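Local coordinates for protein hypothetical methylmalonyl-CoA decarboxylase alpha subunit (PDB 1X0U) that is a putative carboxyl transferase subunit of the ClpP/crotonase clan, found in an assembly of six protein chains, each with a crotonase-like fold, at residues A[31-34]-A[35-39]; A[238-241]-A[242-246]. One frame throughout, in Å; residues are numbered along the deposited sequence.

Interaction 1: residues A[31-34]-A[35-39]; sequences IQFQ and HSKGK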
ATOM      1  N   ILE A  31     -21.331 -47.433 -15.234  1.00 24.28           N
ATOM      2  CA  ILE A  31     -21.345 -46.340 -16.198  1.00 25.39           C
ATOM      3  C   ILE A  31     -22.488 -46.560 -17.196  1.00 24.35           C
ATOM      4  O   ILE A  31     -23.141 -45.608 -17.604  1.00 24.22           O
ATOM      5  CB  ILE A  31     -19.973 -46.159 -16.938  1.00 24.37           C
ATOM      6  CG1 ILE A  31     -19.871 -47.088 -18.133  1.00 26.75           C
ATOM      7  CG2 ILE A  31     -18.816 -46.380 -15.982  1.00 24.75           C
ATOM      8  CD1 ILE A  31     -20.308 -46.430 -19.429  1.00 27.66           C
ATOM      9  N   GLN A  32     -22.745 -47.811 -17.568  1.00 24.99           N
ATOM     10  CA  GLN A  32     -23.835 -48.111 -18.498  1.00 25.01           C
ATOM     11  C   GLN A  32     -25.136 -47.706 -17.816  1.00 23.45           C
ATOM     12  O   GLN A  32     -26.071 -47.233 -18.448  1.00 23.14           O
ATOM     13  CB  GLN A  32     -23.883 -49.605 -18.830  1.00 26.97           C
ATOM     14  CG  GLN A  32     -24.841 -49.923 -19.961  1.00 33.00           C
ATOM     15  CD  GLN A  32     -25.154 -51.401 -20.088  1.00 36.69           C
ATOM     16  OE1 GLN A  32     -25.646 -52.030 -19.144  1.00 38.80           O
ATOM     17  NE2 GLN A  32     -24.879 -51.963 -21.263  1.00 38.18           N
ATOM     18  N   PHE A  33     -25.172 -47.894 -16.504  1.00 23.06           N
ATOM     19  CA  PHE A  33     -26.329 -47.535 -15.706  1.00 23.09           C
ATOM     20  C   PHE A  33     -26.515 -46.007 -15.706  1.00 22.03           C
ATOM     21  O   PHE A  33     -27.646 -45.503 -15.746  1.00 20.47           O
ATOM     22  CB  PHE A  33     -26.127 -48.050 -14.285  1.00 25.73           C
ATOM     23  CG  PHE A  33     -27.199 -47.635 -13.341  1.00 30.29           C
ATOM     24  CD1 PHE A  33     -28.519 -47.998 -13.571  1.00 32.67           C
ATOM     25  CD2 PHE A  33     -26.895 -46.879 -12.215  1.00 32.89           C
ATOM     26  CE1 PHE A  33     -29.519 -47.622 -12.692  1.00 33.01           C
ATOM     27  CE2 PHE A  33     -27.892 -46.497 -11.324  1.00 33.22           C
ATOM     28  CZ  PHE A  33     -29.211 -46.871 -11.566  1.00 34.27           C
ATOM     29  N   GLN A  34     -25.397 -45.284 -15.650  1.00 18.65           N
ATOM     30  CA  GLN A  34     -25.418 -43.829 -15.674  1.00 17.25           C
ATOM     31  C   GLN A  34     -25.981 -43.427 -17.033  1.00 16.06           C
ATOM     32  O   GLN A  34     -26.869 -42.586 -17.142  1.00 15.52           O
ATOM     33  CB  GLN A  34     -23.996 -43.275 -15.527  1.00 16.26           C
ATOM     34  CG  GLN A  34     -23.917 -41.761 -15.686  1.00 15.96           C
ATOM     35  CD  GLN A  34     -24.048 -41.010 -14.377  1.00 15.01           C
ATOM     36  OE1 GLN A  34     -24.860 -41.356 -13.515  1.00 12.23           O
ATOM     37  NE2 GLN A  34     -23.246 -39.964 -14.227  1.00 13.18           N
ATOM     38  N   HIS A  35     -25.449 -44.056 -18.070  1.00 16.68           N
ATOM     39  CA  HIS A  35     -25.875 -43.807 -19.435  1.00 17.61           C
ATOM     40  C   HIS A  35     -27.350 -44.110 -19.672  1.00 17.37           C
ATOM     41  O   HIS A  35     -28.018 -43.396 -20.411  1.00 17.92           O
ATOM     42  CB  HIS A  35     -25.017 -44.633 -20.395  1.00 14.73           C
ATOM     43  CG  HIS A  35     -23.647 -44.071 -20.608  1.00 16.58           C
ATOM     44  ND1 HIS A  35     -22.604 -44.816 -21.117  1.00 17.84           N
ATOM     45  CD2 HIS A  35     -23.154 -42.825 -20.406  1.00 15.60           C
ATOM     46  CE1 HIS A  35     -21.529 -44.054 -21.219  1.00 14.65           C
ATOM     47  NE2 HIS A  35     -21.835 -42.841 -20.795  1.00 15.67           N
ATOM     48  N   SER A  36     -27.862 -45.161 -19.039  1.00 18.73           N
ATOM     49  CA  SER A  36     -29.257 -45.542 -19.237  1.00 20.77           C
ATOM     50  C   SER A  36     -30.252 -44.531 -18.661  1.00 20.38           C
ATOM     51  O   SER A  36     -31.448 -44.600 -18.939  1.00 18.72           O
ATOM     52  CB  SER A  36     -29.512 -46.937 -18.654  1.00 21.47           C
ATOM     53  OG  SER A  36     -29.314 -46.955 -17.248  1.00 29.02           O
ATOM     54  N   LYS A  37     -29.749 -43.589 -17.867  1.00 19.95           N
ATOM     55  CA  LYS A  37     -30.586 -42.545 -17.271  1.00 19.65           C
ATOM     56  C   LYS A  37     -30.572 -41.308 -18.163  1.00 19.07           C
ATOM     57  O   LYS A  37     -31.381 -40.398 -17.995  1.00 20.42           O
ATOM     58  CB  LYS A  37     -30.056 -42.149 -15.888  1.00 19.67           C
ATOM     59  CG  LYS A  37     -30.197 -43.208 -14.800  1.00 22.71           C
ATOM     60  CD  LYS A  37     -29.522 -42.735 -13.504  1.00 23.70           C
ATOM     61  CE  LYS A  37     -29.759 -43.698 -12.348  1.00 23.73           C
ATOM     62  NZ  LYS A  37     -29.025 -43.273 -11.119  1.00 25.09           N
ATOM     63  N   GLY A  38     -29.644 -41.280 -19.113  1.00 17.92           N
ATOM     64  CA  GLY A  38     -29.533 -40.139 -19.998  1.00 17.44           C
ATOM     65  C   GLY A  38     -28.383 -39.241 -19.565  1.00 17.53           C
ATOM     66  O   GLY A  38     -28.231 -38.126 -20.061  1.00 16.02           O
ATOM     67  N   LYS A  39     -27.555 -39.733 -18.647  1.00 16.60           N
ATOM     68  CA  LYS A  39     -26.425 -38.944 -18.150  1.00 16.57           C
ATOM     69  C   LYS A  39     -25.090 -39.381 -18.735  1.00 16.39           C
ATOM     70  O   LYS A  39     -24.936 -40.522 -19.168  1.00 18.46           O
ATOM     71  CB  LYS A  39     -26.337 -39.065 -16.632  1.00 13.80           C
ATOM     72  CG  LYS A  39     -27.638 -38.841 -15.907  1.00 14.62           C
ATOM     73  CD  LYS A  39     -27.489 -39.234 -14.445  1.00 14.48           C
ATOM     74  CE  LYS A  39     -26.518 -38.311 -13.714  1.00 14.17           C
ATOM     75  NZ  LYS A  39     -26.208 -38.854 -12.365  1.00 14.40           N
TER
HETATM   76  O   HOH W   1     -25.983 -43.545 -12.415  1.00 21.96           O

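Interaction 2: residues A[238-241]-A[242-246]; sequences SEQE and AINLT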
ATOM      1  N   SER A 238     -30.117 -30.656 -21.733  1.00 17.77           N
ATOM      2  CA  SER A 238     -29.135 -31.722 -21.713  1.00 16.49           C
ATOM      3  C   SER A 238     -27.779 -31.317 -21.161  1.00 16.81           C
ATOM      4  O   SER A 238     -27.502 -30.145 -20.910  1.00 18.04           O
ATOM      5  CB  SER A 238     -28.952 -32.280 -23.118  1.00 14.10           C
ATOM      6  OG  SER A 238     -28.186 -31.386 -23.897  1.00 13.04           O
ATOM      7  N   GLU A 239     -26.929 -32.316 -20.978  1.00 16.94           N
ATOM      8  CA  GLU A 239     -25.598 -32.099 -20.469  1.00 16.12           C
ATOM      9  C   GLU A 239     -24.716 -31.455 -21.524  1.00 16.73           C
ATOM     10  O   GLU A 239     -23.875 -30.607 -21.199  1.00 15.34           O
ATOM     11  CB  GLU A 239     -25.028 -33.428 -19.978  1.00 16.19           C
ATOM     12  CG  GLU A 239     -25.630 -33.820 -18.643  1.00 14.71           C
ATOM     13  CD  GLU A 239     -25.208 -35.188 -18.171  1.00 16.04           C
ATOM     14  OE1 GLU A 239     -24.119 -35.648 -18.571  1.00 16.09           O
ATOM     15  OE2 GLU A 239     -25.965 -35.792 -17.387  1.00 15.05           O
ATOM     16  N   GLN A 240     -24.906 -31.841 -22.785  1.00 16.23           N
ATOM     17  CA  GLN A 240     -24.133 -31.243 -23.863  1.00 17.03           C
ATOM     18  C   GLN A 240     -24.466 -29.756 -23.891  1.00 16.69           C
ATOM     19  O   GLN A 240     -23.584 -28.918 -24.089  1.00 15.30           O
ATOM     20  CB  GLN A 240     -24.486 -31.861 -25.217  1.00 19.66           C
ATOM     21  CG  GLN A 240     -23.721 -31.235 -26.390  1.00 24.59           C
ATOM     22  CD  GLN A 240     -22.225 -31.538 -26.364  1.00 29.85           C
ATOM     23  OE1 GLN A 240     -21.389 -30.640 -26.517  1.00 31.94           O
ATOM     24  NE2 GLN A 240     -21.882 -32.810 -26.178  1.00 31.77           N
ATOM     25  N   GLU A 241     -25.748 -29.431 -23.704  1.00 18.11           N
ATOM     26  CA  GLU A 241     -26.180 -28.035 -23.692  1.00 17.42           C
ATOM     27  C   GLU A 241     -25.611 -27.313 -22.464  1.00 16.61           C
ATOM     28  O   GLU A 241     -25.204 -26.158 -22.545  1.00 18.54           O
ATOM     29  CB  GLU A 241     -27.714 -27.941 -23.720  1.00 20.09           C
ATOM     30  CG  GLU A 241     -28.337 -28.184 -25.113  1.00 24.64           C
ATOM     31  CD  GLU A 241     -29.874 -28.172 -25.130  1.00 28.30           C
ATOM     32  OE1 GLU A 241     -30.451 -28.265 -26.235  1.00 30.38           O
ATOM     33  OE2 GLU A 241     -30.509 -28.076 -24.056  1.00 30.87           O
ATOM     34  N   ALA A 242     -25.573 -28.000 -21.330  1.00 14.89           N
ATOM     35  CA  ALA A 242     -25.025 -27.412 -20.116  1.00 12.86           C
ATOM     36  C   ALA A 242     -23.576 -26.995 -20.348  1.00 12.87           C
ATOM     37  O   ALA A 242     -23.188 -25.887 -19.987  1.00 13.16           O
ATOM     38  CB  ALA A 242     -25.097 -28.412 -18.961  1.00 11.27           C
ATOM     39  N   ILE A 243     -22.776 -27.862 -20.965  1.00 13.20           N
ATOM     40  CA  ILE A 243     -21.384 -27.500 -21.179  1.00 15.40           C
ATOM     41  C   ILE A 243     -21.184 -26.500 -22.323  1.00 14.03           C
ATOM     42  O   ILE A 243     -20.231 -25.726 -22.295  1.00 13.83           O
ATOM     43  CB  ILE A 243     -20.457 -28.762 -21.344  1.00 14.57           C
ATOM     44  CG1 ILE A 243     -20.045 -28.968 -22.793  1.00 17.21           C
ATOM     45  CG2 ILE A 243     -21.129 -29.987 -20.775  1.00 17.84           C
ATOM     46  CD1 ILE A 243     -18.791 -28.197 -23.173  1.00 17.54           C
ATOM     47  N   ASN A 244     -22.056 -26.503 -23.325  1.00 13.86           N
ATOM     48  CA  ASN A 244     -21.911 -25.517 -24.398  1.00 15.15           C
ATOM     49  C   ASN A 244     -22.256 -24.172 -23.783  1.00 14.21           C
ATOM     50  O   ASN A 244     -21.655 -23.160 -24.109  1.00 14.57           O
ATOM     51  CB  ASN A 244     -22.871 -25.770 -25.566  1.00 14.87           C
ATOM     52  CG  ASN A 244     -22.374 -26.834 -26.510  1.00 16.88           C
ATOM     53  OD1 ASN A 244     -21.176 -27.101 -26.594  1.00 18.55           O
ATOM     54  ND2 ASN A 244     -23.293 -27.438 -27.246  1.00 14.38           N
ATOM     55  N   LEU A 245     -23.232 -24.182 -22.883  1.00 13.16           N
ATOM     56  CA  LEU A 245     -23.663 -22.967 -22.218  1.00 14.81           C
ATOM     57  C   LEU A 245     -22.511 -22.450 -21.347  1.00 15.08           C
ATOM     58  O   LEU A 245     -22.210 -21.259 -21.374  1.00 15.59           O
ATOM     59  CB  LEU A 245     -24.904 -23.252 -21.362  1.00 16.72           C
ATOM     60  CG  LEU A 245     -25.862 -22.151 -20.876  1.00 20.47           C
ATOM     61  CD1 LEU A 245     -25.943 -22.202 -19.369  1.00 21.80           C
ATOM     62  CD2 LEU A 245     -25.426 -20.778 -21.345  1.00 21.94           C
ATOM     63  N   THR A 246     -21.854 -23.336 -20.592  1.00 14.21           N
ATOM     64  CA  THR A 246     -20.751 -22.885 -19.746  1.00 15.34           C
ATOM     65  C   THR A 246     -19.655 -22.257 -20.605  1.00 14.15           C
ATOM     66  O   THR A 246     -19.071 -21.238 -20.221  1.00 13.09           O
ATOM     67  CB  THR A 246     -20.118 -24.018 -18.902  1.00 15.48           C
ATOM     68  OG1 THR A 246     -19.369 -24.885 -19.757  1.00 24.53           O
ATOM     69  CG2 THR A 246     -21.178 -24.814 -18.169  1.00  9.63           C
TER
HETATM   70  O   HOH W   2     -22.947 -29.661 -29.297  1.00 32.26           O

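Interaction 1: residues A[31-34]-A[35-39]
Gln34 and Lys39 meet where helix 28-35 ends and turns toward helix 42-49, in a local C-terminal capping contact, partly buried, its centre about 29 Å from the centre of the chain. The turn is carried by the backbone: Gln34 O accepts from Lys37 N at 3.1 Å and from Lys39 N at 3.3 Å, the two donors arriving from opposite faces of its carbonyl plane. Gly38, with positive phi (101°), lets the chain reverse. This return brings Lys39 beside the Gln34 side chain, which it crosses at about a right angle. Gln34 bends at its second torsion (chi2 92°), lifting the amide toward the lysine, and Lys39 NZ donates to Gln34 OE1 at 3.1 Å from above the amide plane. That oxygen also accepts from a water at 2.7 Å. The strongest polar partner of both side chains is Asp134, which forms a salt bridge with Lys39 and a hydrogen bond with Gln34 NE2; Leu40 O takes a further bond from that amide nitrogen, so the buried polar group is gripped at oxygen and nitrogen alike. Around the helix, Lys37 runs out extended and sets CE 3.3 Å from Phe33 CZ, the chain passing obliquely to the ring. Ser36 OG turns back on the last helical turn and donates to Phe33 O at 2.7 Å. On another flank, Ile31 and His35 lie side by side, with Ile31 O over one face of the imidazole, while His35 NE2 bonds to Glu44. The positive phi of Gly38, with the six-to-one bond from Lys39 N to Gln34 O and the five-to-two bond from Gly38 N to His35 O, defines a Schellman motif, accompanied by a type I turn from His35 to Gly38.

Interaction 2: residues A[238-241]-A[242-246]
Ser238 and Ala242 start the ladder of backbone bonds in helix 239-252, Ala242 N donating to Ser238 O at 2.9 Å. The serine also serves as N-cap: its OG accepts from Glu241 N at 3.1 Å with an N-H...O angle of 160°, satisfying an amide of the first turn that has no helical carbonyl before it. The buried carboxylate of Glu239 forms a salt bridge with Arg45 and hydrogen bonds with Tyr196 OH and Leu40 N, while Glu241 OE2 returns to Asp237 N just ahead of the helix. Further along, Asn244 N bonds to Gln240 O at 3.0 Å and Leu245 N to Glu241 O at 2.8 Å. Thr246 OG1 folds back within the helix and donates to Ile243 O at 2.8 Å, pinning the hydroxyl against the backbone. Among the longer side chains, Gln240 and Asn244 share one flank. Gln240 CG stands anti to the backbone N (chi1 178°) and the chain then bends, so that its amide swings along the helix toward Asn244; the two amide planes are 53° apart. Their oxygens approach to 3.5 Å, Gln240 OE1 to Asn244 OD1, without bonding, and a water mediates instead: it accepts from Asn244 ND2 at 3.0 Å and donates weakly to Gln240 OE1. Inward-facing residues pack on the sheet and on helix 42-49: Ala242 and Thr246 touch Ile169 of strand 166-170, Leu245 touches Ile189 and Phe234, and Ile243 packs against Leu48 and Leu49. A serine-capped, amphipathic helix that follows strand 234-236, outermost of its sheet within this chain, and lies against the neighbouring parallel strands is in keeping with the layered alpha/beta architecture of the crotonase-like fold.

Interactions 1 and 2 are both local helix-end contacts, one closing helix 28-35 and the other opening helix 239-252, and they lie on the same side of the chain's centre with their own centres about 17 Å apart. They are distant in sequence yet touch directly: Lys39 CA lies 3.3 Å from Glu239 OE2 in plain packing. Helix 42-49 bridges them, since Arg45 contacts Gln34 and Lys39 of interaction 1 and forms a salt bridge with Glu239 of interaction 2. Tyr196 likewise touches Lys39 and bonds to Glu239. The segment 35-39 is thereby joined to the helix beside the sheet containing strand 234-236.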